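Local atomic coordinates of 4-hydroxybutyrate CoA-transferase (Porphyromonas gingivalis, PDB entry 3D3U), a protein that probably transfers coenzyme A between acyl-CoA thioesters and free carboxylates, with acetate and 4-hydroxybutyrate as likely partners. Residues A[154-159]-A[175-180]; A[121-126]-A[158-163]; A[32-37]-A[135-140]; A[39-44]-A[62-67]; A[20-25]-A[49-54]. One frame throughout, in Å; residues are numbered along the deposited sequence.

In the fold
Coming from the N terminus, contact 5 is the first to open: 20-25 meets 49-54, closing a loop around strand 27-30 and helix 38-46 of the N-terminal parallel sheet. Contact 3 opens inside that loop at 32-37 but closes far on, at 135-140, and so crosses contact 5. Contact 4, 39-44 with 62-67, also crosses contact 5 and is nested within contact 3. Strand 119-125 starts contact 2, which crosses contact 3 and closes at 158-163. Contact 1 begins on that same stretch, sharing Lys-158 and Gln-159, and adds the strand 176-180. Contacts 1 and 4 meet where Glu-155 holds Arg-39 and the N of Phe-40.

Contact 1: residues A[154-159]-A[175-180]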
# COMPACT_ATOMS: atom_id res chain seq x y z
N ALA A 154 5.73 -18.98 -10.18
CA ALA A 154 4.56 -18.62 -9.41
C ALA A 154 4.26 -19.72 -8.40
O ALA A 154 4.16 -20.88 -8.81
CB ALA A 154 3.44 -18.49 -10.29
N GLU A 155 4.06 -19.39 -7.11
CA GLU A 155 3.68 -20.39 -6.20
C GLU A 155 2.22 -20.38 -6.33
O GLU A 155 1.57 -19.40 -6.11
CB GLU A 155 4.01 -19.99 -4.77
CG GLU A 155 5.48 -19.93 -4.37
CD GLU A 155 5.74 -19.39 -2.90
OE1 GLU A 155 6.97 -19.10 -2.58
OE2 GLU A 155 4.80 -19.27 -2.01
N VAL A 156 1.65 -21.50 -6.69
CA VAL A 156 0.18 -21.58 -6.81
C VAL A 156 -0.55 -21.92 -5.48
O VAL A 156 -0.47 -23.03 -4.95
CB VAL A 156 -0.22 -22.49 -7.97
CG1 VAL A 156 -1.76 -22.70 -7.97
CG2 VAL A 156 0.30 -21.86 -9.26
N ASN A 157 -1.23 -20.94 -4.93
CA ASN A 157 -1.67 -21.15 -3.62
C ASN A 157 -3.18 -21.38 -3.56
O ASN A 157 -4.03 -20.53 -4.01
CB ASN A 157 -1.19 -20.07 -2.72
CG ASN A 157 -1.29 -20.45 -1.28
OD1 ASN A 157 -2.01 -21.42 -0.92
ND2 ASN A 157 -0.63 -19.67 -0.41
N LYS A 158 -3.50 -22.59 -3.07
CA LYS A 158 -4.89 -23.03 -2.86
C LYS A 158 -5.60 -22.12 -1.84
O LYS A 158 -6.80 -21.98 -1.91
CB LYS A 158 -5.03 -24.55 -2.56
CG LYS A 158 -5.02 -25.33 -3.91
CD LYS A 158 -5.50 -26.83 -3.94
CE LYS A 158 -5.18 -27.52 -5.33
NZ LYS A 158 -3.91 -26.93 -5.99
N GLN A 159 -4.82 -21.45 -0.98
CA GLN A 159 -5.35 -20.48 -0.04
C GLN A 159 -5.41 -19.02 -0.58
O GLN A 159 -6.16 -18.19 -0.01
CB GLN A 159 -4.49 -20.48 1.23
CG GLN A 159 -5.22 -20.68 2.53
CD GLN A 159 -4.98 -22.07 2.98
OE1 GLN A 159 -4.70 -22.35 4.18
NE2 GLN A 159 -5.00 -22.98 1.99
N THR A 175 6.53 -20.14 -15.91
CA THR A 175 7.59 -21.08 -16.31
C THR A 175 7.67 -22.28 -15.40
O THR A 175 7.90 -23.37 -15.88
CB THR A 175 8.94 -20.39 -16.16
OG1 THR A 175 8.85 -19.13 -16.78
CG2 THR A 175 9.99 -21.07 -16.94
N HIS A 176 7.61 -22.04 -14.09
CA HIS A 176 7.67 -23.08 -13.09
C HIS A 176 6.52 -22.81 -12.12
O HIS A 176 6.28 -21.63 -11.74
CB HIS A 176 9.02 -23.10 -12.36
CG HIS A 176 10.22 -23.05 -13.27
ND1 HIS A 176 10.85 -21.87 -13.61
CD2 HIS A 176 10.93 -24.04 -13.87
CE1 HIS A 176 11.87 -22.13 -14.41
NE2 HIS A 176 11.95 -23.44 -14.58
N ILE A 177 5.78 -23.86 -11.76
CA ILE A 177 4.65 -23.68 -10.86
C ILE A 177 4.94 -24.52 -9.69
O ILE A 177 5.26 -25.69 -9.84
CB ILE A 177 3.34 -24.18 -11.53
CG1 ILE A 177 2.90 -23.25 -12.61
CG2 ILE A 177 2.15 -24.38 -10.50
CD1 ILE A 177 2.01 -23.97 -13.43
N ILE A 178 4.78 -23.96 -8.52
CA ILE A 178 5.07 -24.66 -7.31
C ILE A 178 3.74 -24.73 -6.60
O ILE A 178 3.39 -23.83 -5.84
CB ILE A 178 6.02 -23.84 -6.51
CG1 ILE A 178 7.31 -23.75 -7.29
CG2 ILE A 178 6.36 -24.49 -5.26
CD1 ILE A 178 8.15 -22.51 -7.03
N GLU A 179 2.95 -25.78 -6.86
CA GLU A 179 1.63 -25.85 -6.19
C GLU A 179 1.79 -25.91 -4.71
O GLU A 179 2.43 -26.80 -4.22
CB GLU A 179 0.67 -26.96 -6.62
CG GLU A 179 1.16 -28.08 -7.43
CD GLU A 179 0.02 -28.49 -8.33
OE1 GLU A 179 0.14 -29.47 -9.11
OE2 GLU A 179 -1.03 -27.83 -8.24
N VAL A 180 1.20 -24.97 -3.99
CA VAL A 180 1.10 -25.16 -2.60
C VAL A 180 -0.18 -24.79 -1.98
O VAL A 180 -1.14 -24.37 -2.62
CB VAL A 180 2.27 -24.53 -1.84
CG1 VAL A 180 3.50 -25.54 -1.92
CG2 VAL A 180 2.60 -23.09 -2.29
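Strands 154-157 and 176-180 run parallel, pairing Ala-154 with Ile-177 through to Asn-157 with Val-180, their short axes 28° apart. The ladder alternates in the parallel manner: Ala-154 N donates to His-176 O, Ile-178 N to Ala-154 O, Val-156 N to Ile-178 O (3.0 Å), Val-180 N to Val-156 O, and past the strand end Lys-158 N still reaches Val-180 O at 3.0 Å. In the Rossmann-like sheet of this domain, strand 176-180 is the outermost member within the chain, so 151-157 is sandwiched between it and 119-125. On one face Val-156 sets CG2 against CG2 of Ile-177, 3.4 Å away, the two side chains crossing at a slant; the branch gets there because CG1 takes the place anti to the backbone N (chi1 173°). Further along that face Lys-158 runs alongside Glu-179, but NZ to OE2 is a long salt bridge of 3.8 Å, and this carboxylate is gripped more firmly by Tyr-7 and Arg-8. The other face carries Glu-155, whose CB lies 4.2 Å from CG2 of Val-180; its extended chain takes the carboxylate to Arg-39 and the backbone N of Phe-40. Beyond it Asn-157 forms an Asx turn, with OD1 accepting from Gln-159 N at 2.8 Å.

Contact 2: residues A[121-126]-A[158-163]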
# COMPACT_ATOMS: atom_id res chain seq x y z
N VAL A 121 9.40 -13.71 -9.05
CA VAL A 121 8.83 -14.78 -8.22
C VAL A 121 7.60 -14.29 -7.48
O VAL A 121 7.77 -13.50 -6.60
CB VAL A 121 9.82 -15.31 -7.20
CG1 VAL A 121 9.15 -16.31 -6.24
CG2 VAL A 121 10.82 -16.01 -7.94
N VAL A 122 6.40 -14.76 -7.82
CA VAL A 122 5.16 -14.28 -7.28
C VAL A 122 4.33 -15.37 -6.67
O VAL A 122 4.50 -16.58 -6.93
CB VAL A 122 4.25 -13.65 -8.38
CG1 VAL A 122 4.96 -12.54 -9.13
CG2 VAL A 122 3.75 -14.69 -9.34
N GLN A 123 3.34 -14.96 -5.89
CA GLN A 123 2.48 -15.97 -5.29
C GLN A 123 1.07 -15.85 -5.84
O GLN A 123 0.38 -15.10 -5.31
CB GLN A 123 2.49 -15.80 -3.76
CG GLN A 123 1.55 -16.70 -3.05
CD GLN A 123 1.76 -16.69 -1.55
OE1 GLN A 123 2.15 -15.69 -0.96
NE2 GLN A 123 1.46 -17.80 -0.92
N VAL A 124 0.59 -16.56 -6.84
CA VAL A 124 -0.84 -16.38 -7.20
C VAL A 124 -1.76 -17.40 -6.62
O VAL A 124 -1.33 -18.28 -5.85
CB VAL A 124 -1.02 -16.52 -8.66
CG1 VAL A 124 -0.27 -15.37 -9.31
CG2 VAL A 124 -0.38 -17.90 -9.12
N SER A 125 -3.01 -17.33 -7.09
CA SER A 125 -4.10 -18.21 -6.65
C SER A 125 -4.39 -19.35 -7.66
O SER A 125 -3.86 -19.38 -8.79
CB SER A 125 -5.36 -17.41 -6.66
OG SER A 125 -6.01 -17.64 -7.92
N THR A 126 -5.30 -20.27 -7.28
CA THR A 126 -5.65 -21.32 -8.23
C THR A 126 -6.38 -20.73 -9.45
O THR A 126 -7.30 -19.92 -9.28
CB THR A 126 -6.47 -22.41 -7.59
OG1 THR A 126 -7.39 -21.86 -6.64
CG2 THR A 126 -5.58 -23.29 -6.75
N LYS A 158 -3.50 -22.59 -3.07
CA LYS A 158 -4.89 -23.03 -2.86
C LYS A 158 -5.60 -22.12 -1.84
O LYS A 158 -6.80 -21.98 -1.91
CB LYS A 158 -5.03 -24.55 -2.56
CG LYS A 158 -5.02 -25.33 -3.91
CD LYS A 158 -5.50 -26.83 -3.94
CE LYS A 158 -5.18 -27.52 -5.33
NZ LYS A 158 -3.91 -26.93 -5.99
N GLN A 159 -4.82 -21.45 -0.98
CA GLN A 159 -5.35 -20.48 -0.04
C GLN A 159 -5.41 -19.02 -0.58
O GLN A 159 -6.16 -18.19 -0.01
CB GLN A 159 -4.49 -20.48 1.23
CG GLN A 159 -5.22 -20.68 2.53
CD GLN A 159 -4.98 -22.07 2.98
OE1 GLN A 159 -4.70 -22.35 4.18
NE2 GLN A 159 -5.00 -22.98 1.99
N MET A 160 -4.63 -18.67 -1.62
CA MET A 160 -4.62 -17.25 -2.13
C MET A 160 -5.99 -16.95 -2.69
O MET A 160 -6.44 -17.70 -3.54
CB MET A 160 -3.58 -17.03 -3.26
CG MET A 160 -3.59 -15.60 -3.81
SD MET A 160 -3.16 -14.32 -2.51
CE MET A 160 -1.47 -14.62 -2.19
N PRO A 161 -6.68 -15.92 -2.21
CA PRO A 161 -7.97 -15.50 -2.77
C PRO A 161 -7.93 -15.01 -4.22
O PRO A 161 -6.91 -14.56 -4.71
CB PRO A 161 -8.35 -14.29 -1.89
CG PRO A 161 -7.20 -13.92 -1.25
CD PRO A 161 -6.31 -15.06 -1.08
N PHE A 162 -9.07 -15.07 -4.87
CA PHE A 162 -9.17 -14.70 -6.22
C PHE A 162 -9.89 -13.42 -6.23
O PHE A 162 -11.06 -13.39 -5.85
CB PHE A 162 -10.02 -15.73 -6.99
CG PHE A 162 -9.91 -15.60 -8.51
CD1 PHE A 162 -10.72 -14.71 -9.22
CD2 PHE A 162 -8.99 -16.35 -9.22
CE1 PHE A 162 -10.64 -14.57 -10.60
CE2 PHE A 162 -8.91 -16.21 -10.61
CZ PHE A 162 -9.74 -15.31 -11.28
N ILE A 163 -9.23 -12.40 -6.76
CA ILE A 163 -9.72 -11.05 -6.87
C ILE A 163 -9.43 -10.51 -8.28
O ILE A 163 -8.36 -10.80 -8.91
CB ILE A 163 -8.94 -10.21 -5.88
CG1 ILE A 163 -8.97 -10.87 -4.51
CG2 ILE A 163 -9.37 -8.73 -5.88
CD1 ILE A 163 -8.34 -9.99 -3.58
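At the C-terminal end of strand 119-125 in the parallel sheet, Ser-125 and Thr-126 meet the loop that leaves the neighbouring strand, with Met-160 laid against Ser-125 and the residues before it. No hydrogen bond joins the two segments; what holds them is van der Waals contact. Met-160 does most of it. Its CB sits 3.6 Å from CA of Ser-125, and with CG anti to the backbone N (chi1 179°) and bends at the next two torsions the chain curls back along the strand, bringing the CE methyl to 3.8 Å from CG of Gln-123. Ser-125 lies beside the loop backbone, its CB 3.3 Å from the O of Met-160. Its hydroxyl has two neighbours: OG donates to the O of Thr-126 at 3.0 Å, well above that carbonyl plane, and touches the rim of the Phe-162 ring near its plane, 3.5 Å from CD2. Thr-126 points its CG2 methyl at the aliphatic part of Lys-158, 3.5 Å from CG, and the side chains stand at about a right angle. Around this, Ser-134 of strand 132-134 touches both Ser-125 and Phe-162, Asn-282 just after helix 275-281 accepts from the N of Phe-162, and the chain then runs into strand 164-165, which borders strand 287-289 of the second sheet.

Contact 3: residues A[32-37]-A[135-140]; sequences HAAAAP and FGVSCD
Two type II' beta turns, His-32 to Ala-35 and Phe-135 to Ser-138, meet with the CA atoms of Ala-35 and Ser-138 6.1 Å apart. Each turn has a positive phi at its second residue, taken by Gly-136 in one and, less usually, by Ala-33 in the other. Ser-138 carries the polar part. Its OG lies between two oxygens, 2.8 Å from the O of His-32 and 3.1 Å from OD2 of Asp-140 in its own segment. The ring of His-32 turns an edge to Asp-140, OD2 lying in the ring plane 3.2 Å from CE1, while the carboxylate itself stands almost perpendicular to the ring at 84°. Asp-140 brings the carboxylate there by seating CG between its own N and carbonyl carbon (chi1 48°). ND1 of His-32 is a similar 3.2 Å from OD1 of Asp-140. Over one face of the imidazole, above its centre, sits the CB of Ala-33. The small side chains let the turns come together: CB of Ala-35 packs 3.5 Å from CB of Ser-138, and CG2 of Val-137 reaches CB of Ala-34 at 4.0 Å. Both segments lead into helices. Pro-37 occupies the N-cap position of helix 38-46 and touches Val-121 of strand 119-125; Asp-140 caps the N of Thr-142 through OD1 at the start of helix 142-148, against which Phe-135 also packs.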
# COMPACT_ATOMS: atom_id res chain seq x y z
N HIS A 32 4.91 -8.71 -3.51
CA HIS A 32 5.16 -8.28 -2.09
C HIS A 32 4.04 -8.35 -1.14
O HIS A 32 3.01 -8.72 -1.55
CB HIS A 32 5.99 -6.97 -1.94
CG HIS A 32 5.14 -5.74 -1.88
ND1 HIS A 32 3.98 -5.63 -2.63
CD2 HIS A 32 5.24 -4.61 -1.13
CE1 HIS A 32 3.42 -4.45 -2.35
NE2 HIS A 32 4.16 -3.83 -1.44
N ALA A 33 4.33 -8.08 0.14
CA ALA A 33 3.35 -7.83 1.22
C ALA A 33 2.90 -9.21 1.63
O ALA A 33 3.76 -10.01 2.07
CB ALA A 33 2.17 -6.92 0.76
N ALA A 34 1.61 -9.55 1.50
CA ALA A 34 1.11 -10.82 2.03
C ALA A 34 1.13 -11.83 0.93
O ALA A 34 0.71 -12.96 1.19
CB ALA A 34 -0.29 -10.69 2.60
N ALA A 35 1.69 -11.46 -0.25
CA ALA A 35 1.77 -12.33 -1.38
C ALA A 35 3.19 -12.68 -1.63
O ALA A 35 3.49 -13.17 -2.73
CB ALA A 35 1.22 -11.69 -2.62
N ALA A 36 4.04 -12.41 -0.65
CA ALA A 36 5.49 -12.64 -0.65
C ALA A 36 5.74 -14.17 -0.69
O ALA A 36 5.06 -14.92 0.02
CB ALA A 36 6.06 -12.04 0.61
N PRO A 37 6.65 -14.66 -1.54
CA PRO A 37 6.74 -16.05 -1.81
C PRO A 37 7.84 -16.67 -0.94
O PRO A 37 8.97 -16.97 -1.34
CB PRO A 37 7.06 -16.08 -3.30
CG PRO A 37 7.51 -14.75 -3.63
CD PRO A 37 7.60 -13.91 -2.38
N PHE A 135 -3.57 -12.49 -9.15
CA PHE A 135 -2.53 -12.07 -8.26
C PHE A 135 -3.02 -12.03 -6.83
O PHE A 135 -2.21 -11.86 -5.93
CB PHE A 135 -1.90 -10.76 -8.72
CG PHE A 135 -0.96 -10.97 -9.86
CD1 PHE A 135 -1.31 -10.60 -11.16
CD2 PHE A 135 0.25 -11.61 -9.67
CE1 PHE A 135 -0.45 -10.89 -12.22
CE2 PHE A 135 1.09 -11.87 -10.71
CZ PHE A 135 0.74 -11.52 -11.98
N GLY A 136 -4.32 -12.20 -6.62
CA GLY A 136 -4.92 -12.16 -5.27
C GLY A 136 -4.79 -10.81 -4.59
O GLY A 136 -5.27 -9.75 -5.09
N VAL A 137 -4.10 -10.84 -3.45
CA VAL A 137 -3.95 -9.66 -2.54
C VAL A 137 -2.80 -8.64 -2.87
O VAL A 137 -2.50 -7.71 -2.12
CB VAL A 137 -3.96 -10.10 -1.04
CG1 VAL A 137 -5.02 -11.20 -0.79
CG2 VAL A 137 -2.60 -10.58 -0.63
N SER A 138 -2.20 -8.82 -4.04
CA SER A 138 -1.06 -7.96 -4.48
C SER A 138 -0.97 -7.70 -5.99
O SER A 138 -0.63 -8.58 -6.78
CB SER A 138 0.23 -8.61 -4.03
OG SER A 138 0.71 -7.85 -2.98
N CYS A 139 -1.34 -6.51 -6.43
CA CYS A 139 -1.18 -6.27 -7.84
C CYS A 139 0.10 -5.42 -7.95
O CYS A 139 1.10 -5.82 -8.59
CB CYS A 139 -2.37 -5.51 -8.28
SG CYS A 139 -2.44 -5.57 -10.03
N ASP A 140 0.04 -4.29 -7.21
CA ASP A 140 1.04 -3.26 -7.09
C ASP A 140 2.17 -3.29 -8.07
O ASP A 140 1.96 -2.85 -9.21
CB ASP A 140 1.54 -3.22 -5.67
CG ASP A 140 1.86 -4.55 -5.19
OD1 ASP A 140 2.90 -5.12 -5.65
OD2 ASP A 140 1.10 -5.12 -4.38

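Contact 4: residues A[39-44]-A[62-67]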
# COMPACT_ATOMS: atom_id res chain seq x y z
N ARG A 39 7.88 -19.62 0.40
CA ARG A 39 8.35 -21.03 0.06
C ARG A 39 9.58 -21.08 -0.78
O ARG A 39 10.52 -21.85 -0.55
CB ARG A 39 7.30 -21.80 -0.69
CG ARG A 39 6.56 -22.69 0.27
CD ARG A 39 5.67 -21.97 1.20
NE ARG A 39 4.97 -20.82 0.61
CZ ARG A 39 4.16 -20.08 1.35
NH1 ARG A 39 3.55 -19.00 0.86
NH2 ARG A 39 3.98 -20.41 2.64
N PHE A 40 9.55 -20.22 -1.78
CA PHE A 40 10.66 -19.95 -2.57
C PHE A 40 11.79 -19.34 -1.78
O PHE A 40 12.94 -19.73 -2.00
CB PHE A 40 10.28 -18.98 -3.63
CG PHE A 40 11.21 -19.00 -4.82
CD1 PHE A 40 12.32 -18.19 -4.87
CD2 PHE A 40 10.98 -19.83 -5.88
CE1 PHE A 40 13.16 -18.17 -5.97
CE2 PHE A 40 11.83 -19.82 -6.92
CZ PHE A 40 12.93 -18.94 -6.97
N SER A 41 11.54 -18.41 -0.84
CA SER A 41 12.67 -17.92 0.01
C SER A 41 13.32 -19.07 0.82
O SER A 41 14.57 -19.27 0.88
CB SER A 41 12.22 -16.77 0.90
OG SER A 41 13.23 -16.34 1.81
N GLN A 42 12.41 -19.89 1.37
CA GLN A 42 12.73 -21.13 2.17
C GLN A 42 13.60 -21.96 1.21
O GLN A 42 14.73 -22.28 1.56
CB GLN A 42 11.40 -21.85 2.66
CG GLN A 42 11.31 -22.39 4.11
CD GLN A 42 10.48 -21.39 5.04
OE1 GLN A 42 9.23 -21.20 4.79
NE2 GLN A 42 11.16 -20.76 6.10
N ALA A 43 13.15 -22.22 -0.03
CA ALA A 43 14.01 -23.06 -0.92
C ALA A 43 15.36 -22.46 -1.30
O ALA A 43 16.28 -23.17 -1.55
CB ALA A 43 13.27 -23.61 -2.19
N MET A 44 15.45 -21.14 -1.35
CA MET A 44 16.74 -20.50 -1.61
C MET A 44 17.66 -20.71 -0.42
O MET A 44 18.85 -20.90 -0.59
CB MET A 44 16.54 -18.99 -1.88
CG MET A 44 15.96 -18.64 -3.30
SD MET A 44 15.66 -16.87 -3.38
CE MET A 44 17.18 -16.19 -3.90
N PHE A 62 6.02 -10.14 4.23
CA PHE A 62 5.57 -10.81 5.44
C PHE A 62 5.98 -12.33 5.57
O PHE A 62 5.37 -13.07 4.86
CB PHE A 62 4.08 -10.67 5.38
CG PHE A 62 3.58 -9.24 5.37
CD1 PHE A 62 2.33 -8.93 4.84
CD2 PHE A 62 4.30 -8.23 5.97
CE1 PHE A 62 1.81 -7.60 4.86
CE2 PHE A 62 3.80 -6.90 5.99
CZ PHE A 62 2.54 -6.59 5.44
N GLY A 63 7.03 -12.75 6.38
CA GLY A 63 7.45 -14.22 6.78
C GLY A 63 8.77 -14.89 6.25
O GLY A 63 9.43 -15.88 6.78
N ASP A 64 9.03 -14.40 5.04
CA ASP A 64 10.26 -14.42 4.26
C ASP A 64 11.50 -14.38 5.13
O ASP A 64 12.22 -13.37 5.15
CB ASP A 64 10.23 -13.03 3.55
CG ASP A 64 9.99 -13.14 2.18
OD1 ASP A 64 9.81 -12.08 1.49
OD2 ASP A 64 9.98 -14.33 1.76
N ALA A 65 11.80 -15.38 5.90
CA ALA A 65 13.08 -15.09 6.55
C ALA A 65 14.25 -15.18 5.55
O ALA A 65 14.70 -14.22 4.97
CB ALA A 65 13.34 -15.93 8.01
N PRO A 66 14.68 -16.38 5.29
CA PRO A 66 16.00 -16.63 4.66
C PRO A 66 16.47 -15.71 3.48
O PRO A 66 16.30 -16.07 2.34
CB PRO A 66 15.75 -18.02 4.13
CG PRO A 66 14.01 -18.18 4.27
CD PRO A 66 13.89 -17.60 5.51
N HIS A 67 17.00 -14.51 3.69
CA HIS A 67 17.79 -13.91 2.57
C HIS A 67 18.77 -13.01 3.18
O HIS A 67 19.88 -12.71 2.54
CB HIS A 67 17.10 -12.82 1.76
CG HIS A 67 15.72 -13.13 1.31
ND1 HIS A 67 15.38 -14.32 0.71
CD2 HIS A 67 14.62 -12.34 1.32
CE1 HIS A 67 14.10 -14.28 0.42
NE2 HIS A 67 13.61 -13.10 0.81
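Ser-41 and Pro-66 make the main van der Waals contact, their CA atoms 5.9 Å apart. The proline ring lies against the helix backbone, CB at 3.7 Å from the O of Ser-41 and CG at 3.7 Å from the N of Gln-42. Gln-42 starts out away from the loop, but a bend at chi2 (101°) swings its amide back until NE2 is 4.2 Å from CD of the same ring. Two residues earlier, Asp-64 brings OD2 to 3.4 Å from CB of Ser-41. This helix, 38-46, is the connection between parallel strands 27-30 and 54-57, a beta-alpha-beta crossover of the Rossmann-like sheet, and 62-67 belongs to the loop that follows the second strand. Polar contact is slight: the hydroxyl of Ser-41 gives a weak hydrogen bond of 3.1 Å from OG to the O of Pro-66, and it is doubtful because the exact place of OG is unsure. Next to it, the imidazole of His-67 has the carbonyl O of Ala-65, in the same loop, 4.0 Å above one face and offset toward the rim, with the ring of Phe-30 as an outside neighbour. Phe-40 and Ala-43 of the same helix pack on Val-18 of helix 14-21.

Contact 5: residues A[20-25]-A[49-54]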
# COMPACT_ATOMS: atom_id res chain seq x y z
N ASP A 20 16.76 -24.36 -11.12
CA ASP A 20 16.76 -24.20 -12.60
C ASP A 20 16.58 -22.76 -12.98
O ASP A 20 17.04 -22.31 -13.99
CB ASP A 20 15.71 -25.08 -13.32
CG ASP A 20 16.06 -26.63 -13.18
OD1 ASP A 20 17.11 -27.04 -13.82
OD2 ASP A 20 15.43 -27.50 -12.42
N SER A 21 15.92 -22.00 -12.15
CA SER A 21 15.66 -20.66 -12.56
C SER A 21 16.74 -19.72 -12.06
O SER A 21 16.75 -18.61 -12.50
CB SER A 21 14.33 -20.20 -12.00
OG SER A 21 14.51 -19.91 -10.61
N LEU A 22 17.63 -20.13 -11.16
CA LEU A 22 18.48 -19.11 -10.59
C LEU A 22 19.88 -19.21 -10.98
O LEU A 22 20.77 -19.53 -10.14
CB LEU A 22 18.40 -19.11 -9.08
CG LEU A 22 17.06 -18.59 -8.54
CD1 LEU A 22 17.16 -18.13 -7.14
CD2 LEU A 22 16.59 -17.44 -9.42
N LYS A 23 20.13 -18.92 -12.24
CA LYS A 23 21.49 -18.99 -12.77
C LYS A 23 22.40 -17.99 -12.00
O LYS A 23 21.94 -16.93 -11.58
CB LYS A 23 21.48 -18.80 -14.33
CG LYS A 23 20.80 -19.95 -15.05
CD LYS A 23 21.14 -21.25 -14.21
CE LYS A 23 20.51 -22.65 -14.72
NZ LYS A 23 20.48 -22.80 -16.27
N PRO A 24 23.68 -18.33 -11.81
CA PRO A 24 24.67 -17.36 -11.30
C PRO A 24 24.50 -15.93 -11.89
O PRO A 24 24.15 -15.72 -13.05
CB PRO A 24 26.00 -17.97 -11.72
CG PRO A 24 25.78 -19.37 -11.92
CD PRO A 24 24.31 -19.65 -12.01
N GLY A 25 24.74 -14.93 -11.06
CA GLY A 25 24.48 -13.58 -11.47
C GLY A 25 23.04 -13.19 -11.81
O GLY A 25 22.88 -12.10 -12.27
N GLU A 49 24.02 -23.28 -1.26
CA GLU A 49 25.39 -23.71 -1.41
C GLU A 49 25.54 -23.77 -2.91
O GLU A 49 26.65 -23.76 -3.40
CB GLU A 49 25.53 -25.06 -0.68
CG GLU A 49 24.46 -25.25 0.51
CD GLU A 49 25.10 -25.35 1.97
OE1 GLU A 49 26.36 -25.66 2.05
OE2 GLU A 49 24.39 -25.17 3.05
N LYS A 50 24.43 -23.78 -3.65
CA LYS A 50 24.50 -23.70 -5.09
C LYS A 50 24.28 -22.33 -5.69
O LYS A 50 24.69 -22.13 -6.84
CB LYS A 50 23.48 -24.56 -5.77
CG LYS A 50 23.36 -25.84 -5.23
CD LYS A 50 22.33 -26.66 -6.05
CE LYS A 50 22.12 -28.07 -5.47
NZ LYS A 50 23.44 -28.61 -5.00
N LEU A 51 23.57 -21.40 -5.03
CA LEU A 51 23.41 -20.12 -5.69
C LEU A 51 24.69 -19.20 -5.65
O LEU A 51 25.43 -19.13 -4.62
CB LEU A 51 22.21 -19.36 -5.13
CG LEU A 51 20.81 -19.91 -4.92
CD1 LEU A 51 20.39 -20.71 -6.10
CD2 LEU A 51 20.95 -20.74 -3.73
N GLU A 52 24.92 -18.51 -6.77
CA GLU A 52 26.06 -17.62 -6.90
C GLU A 52 25.66 -16.16 -6.81
O GLU A 52 25.45 -15.73 -5.71
CB GLU A 52 26.81 -17.88 -8.18
CG GLU A 52 27.71 -19.08 -8.13
CD GLU A 52 29.06 -18.68 -7.61
OE1 GLU A 52 29.81 -18.02 -8.39
OE2 GLU A 52 29.36 -19.02 -6.41
N ASN A 53 25.54 -15.36 -7.86
CA ASN A 53 25.45 -13.91 -7.51
C ASN A 53 24.04 -13.38 -7.61
O ASN A 53 23.73 -12.59 -8.51
CB ASN A 53 26.37 -12.98 -8.31
CG ASN A 53 27.82 -13.32 -8.11
OD1 ASN A 53 28.25 -13.40 -6.96
ND2 ASN A 53 28.59 -13.58 -9.21
N ILE A 54 23.18 -13.81 -6.71
CA ILE A 54 21.83 -13.54 -6.97
C ILE A 54 21.45 -12.24 -6.26
O ILE A 54 21.71 -12.10 -5.08
CB ILE A 54 21.00 -14.71 -6.51
CG1 ILE A 54 21.75 -16.02 -6.79
CG2 ILE A 54 19.64 -14.62 -7.09
CD1 ILE A 54 21.66 -16.40 -8.20
O HOH W 1 24.00 -19.60 -8.86
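Leu-22 meets Leu-51 and Ile-54 where two connections of the Rossmann-like sheet, one leading from helix 14-21 into strand 27-30 and the other from helix 38-46 into strand 54-57, run side by side before their parallel strands begin. Leu-22 is the first residue to leave the helix. Its CB lies 3.9 Å from CD1 of Leu-51, while Leu-22 CD1 is 4.3 Å from CG2 of Ile-54; Met-44 and Val-28 touch the same leucine. A water lies between the O of Leu-22, the O of Lys-50 and the N of Glu-52. Its bonds to the two carbonyls are weak, at 3.5 Å to the O of Leu-22 and 3.3 Å to the O of Lys-50, and its short approach to the N of Glu-52 is doubtful. At Lys-23 only the backbone matters, the O lying 3.4 Å from the CD1 methyl of Ile-54. That methyl is brought against the backbone of Leu-22 and Lys-23 by CG1 standing anti to the carbonyl carbon (chi1 -37°) and by a further bend at chi2. Pro-24 follows with CB against CB of Glu-52, 3.6 Å apart. Gly-25 comes last. Its N faces the N of Asn-53, two donors that cannot bond, and the approach is made instead by carbon: Gly-25 makes a bent CA-H...O contact with the O of Asn-53, 3.2 Å from CA to O with 137° at the hydrogen.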